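Local coordinates for uncharacterized protein (Cyprinid herpesvirus 3, PDB 4HOB) that contains a Zalpha domain, a winged helix-turn-helix module that probably binds left-handed Z-form DNA or RNA, at residues L15-Y20 against Q34-Q39. Residues are numbered along the deposited sequence; the frame is centred on the assembly and turned at random.
Sequences LKILAY and QSLGAQ
K16, I17 and Y20 of helix 11-22 meet S35 and L36 at the end of helix 29-36, joining the first two helices of the winged helix-turn-helix fold of this Zalpha domain. The junction buries 205 Å² and is wholly van der Waals, with no hydrogen bond crossing it. K16 faces the other helix with its CB, 4.2 Å from L36 CD2, but its extended chain then carries NZ away, so K16 offers the start of its side chain, and its backbone C, 4.1 Å from L36 CD2. I17 supplies the deepest part: its CG1 lies 3.7 Å from L36 CD2, and the two side chains cross at about a right angle. With CG1 anti to the carbonyl carbon (chi1 -67°), I17 meets the leucine through this branch and also packs on H46, L47 and M50 of helix 40-52, which ties the contact to the three-helix core. One turn on from K16, Y20 turns its CB toward the same leucine, 3.9 Å from L36 CD1. CD2 of L36 thus lies against K16 and I17, CD1 against Y20. Farther out, the tyrosine ring, its CG anti to the backbone N (chi1 176°), reaches S35 obliquely; the Y20 side chain also touches A27, H31 and I32, and therefore lies against both helix 29-36 and the loop leading into it. Just beyond L36 the chain leaves the helix through a Schellman motif, with G37 at positive phi as its C-prime residue, and Q39 stands at the N-cap position of helix 40-52, so the contact sits beside the turn of the helix-turn-helix. S35 lies obliquely beside the CD1-CE1 side of the tyrosine, with S35 OG 3.3 Å and S35 CB 3.4 Å from Y20 CE1.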
loop_
_atom_site.group_PDB
_atom_site.type_symbol
_atom_site.label_atom_id
_atom_site.label_comp_id
_atom_site.label_asym_id
_atom_site.label_seq_id
_atom_site.Cartn_x
_atom_site.Cartn_y
_atom_site.Cartn_z
ATOM N N LEU B 15 10.478 2.071 -13.384
ATOM C CA LEU B 15 11.299 1.172 -14.190
ATOM C C LEU B 15 12.496 0.624 -13.419
ATOM O O LEU B 15 12.869 -0.538 -13.596
ATOM C CB LEU B 15 11.761 1.861 -15.474
ATOM C CG LEU B 15 10.640 2.193 -16.459
ATOM C CD1 LEU B 15 11.151 3.107 -17.565
ATOM C CD2 LEU B 15 10.039 0.918 -17.038
ATOM N N LYS B 16 13.100 1.454 -12.571
ATOM C CA LYS B 16 14.214 0.995 -11.739
ATOM C C LYS B 16 13.755 -0.087 -10.754
ATOM O O LYS B 16 14.430 -1.111 -10.560
ATOM C CB LYS B 16 14.868 2.174 -11.008
ATOM C CG LYS B 16 15.612 3.132 -11.933
ATOM C CD LYS B 16 16.163 4.350 -11.200
ATOM C CE LYS B 16 16.905 5.266 -12.163
ATOM N NZ LYS B 16 17.423 6.504 -11.512
ATOM N N ILE B 17 12.592 0.142 -10.151
ATOM C CA ILE B 17 11.982 -0.833 -9.252
ATOM C C ILE B 17 11.703 -2.144 -9.979
ATOM O O ILE B 17 12.016 -3.222 -9.471
ATOM C CB ILE B 17 10.668 -0.297 -8.651
ATOM C CG1 ILE B 17 10.954 0.875 -7.712
ATOM C CG2 ILE B 17 9.934 -1.401 -7.895
ATOM C CD1 ILE B 17 9.707 1.542 -7.171
ATOM N N LEU B 18 11.125 -2.044 -11.173
ATOM C CA LEU B 18 10.793 -3.225 -11.965
ATOM C C LEU B 18 12.043 -4.017 -12.331
ATOM O O LEU B 18 12.048 -5.251 -12.272
ATOM C CB LEU B 18 10.027 -2.829 -13.231
ATOM C CG LEU B 18 8.623 -2.253 -13.022
ATOM C CD1 LEU B 18 7.981 -1.870 -14.351
ATOM C CD2 LEU B 18 7.753 -3.241 -12.278
ATOM N N ALA B 19 13.102 -3.302 -12.701
ATOM C CA ALA B 19 14.368 -3.941 -13.038
ATOM C C ALA B 19 14.927 -4.677 -11.830
ATOM O O ALA B 19 15.442 -5.792 -11.959
ATOM C CB ALA B 19 15.367 -2.920 -13.545
ATOM N N TYR B 20 14.831 -4.055 -10.655
ATOM C CA TYR B 20 15.302 -4.711 -9.438
ATOM C C TYR B 20 14.505 -5.977 -9.141
ATOM O O TYR B 20 15.082 -7.031 -8.880
ATOM C CB TYR B 20 15.255 -3.772 -8.229
ATOM C CG TYR B 20 15.645 -4.463 -6.942
ATOM C CD1 TYR B 20 16.980 -4.687 -6.630
ATOM C CD2 TYR B 20 14.679 -4.914 -6.050
ATOM C CE1 TYR B 20 17.340 -5.330 -5.464
ATOM C CE2 TYR B 20 15.029 -5.552 -4.880
ATOM C CZ TYR B 20 16.360 -5.757 -4.591
ATOM O OH TYR B 20 16.709 -6.397 -3.425
ATOM N N GLN B 34 16.812 0.011 -0.386
ATOM C CA GLN B 34 18.230 -0.075 -0.047
ATOM C C GLN B 34 19.069 -0.205 -1.312
ATOM O O GLN B 34 20.063 0.503 -1.488
ATOM C CB GLN B 34 18.499 -1.257 0.892
ATOM C CG GLN B 34 19.933 -1.343 1.416
ATOM C CD GLN B 34 20.886 -2.039 0.454
ATOM O OE1 GLN B 34 20.464 -2.776 -0.437
ATOM N NE2 GLN B 34 22.182 -1.803 0.632
ATOM N N SER B 35 18.665 -1.119 -2.188
ATOM C CA SER B 35 19.402 -1.362 -3.421
ATOM C C SER B 35 19.390 -0.137 -4.326
ATOM O O SER B 35 20.399 0.197 -4.947
ATOM C CB SER B 35 18.817 -2.561 -4.162
ATOM O OG SER B 35 19.480 -2.765 -5.398
ATOM N N LEU B 36 18.244 0.532 -4.389
ATOM C CA LEU B 36 18.087 1.691 -5.259
ATOM C C LEU B 36 18.657 2.956 -4.622
ATOM O O LEU B 36 18.834 3.973 -5.293
ATOM C CB LEU B 36 16.611 1.893 -5.618
ATOM C CG LEU B 36 16.074 1.206 -6.880
ATOM C CD1 LEU B 36 16.479 -0.260 -6.953
ATOM C CD2 LEU B 36 14.559 1.341 -6.951
ATOM N N GLY B 37 18.950 2.885 -3.327
ATOM C CA GLY B 37 19.417 4.047 -2.592
ATOM C C GLY B 37 18.336 5.109 -2.518
ATOM O O GLY B 37 18.626 6.304 -2.474
ATOM N N ALA B 38 17.083 4.666 -2.507
ATOM C CA ALA B 38 15.946 5.577 -2.477
ATOM C C ALA B 38 15.236 5.534 -1.129
ATOM O O ALA B 38 15.532 4.686 -0.288
ATOM C CB ALA B 38 14.974 5.240 -3.599
ATOM N N GLN B 39 14.301 6.457 -0.926
ATOM C CA GLN B 39 13.490 6.463 0.283
ATOM C C GLN B 39 12.481 5.330 0.200
ATOM O O GLN B 39 11.901 5.094 -0.859
ATOM C CB GLN B 39 12.742 7.789 0.422
ATOM C CG GLN B 39 13.618 9.024 0.334
ATOM C CD GLN B 39 12.807 10.304 0.332
ATOM O OE1 GLN B 39 11.964 10.521 1.203
ATOM N NE2 GLN B 39 13.050 11.155 -0.657
#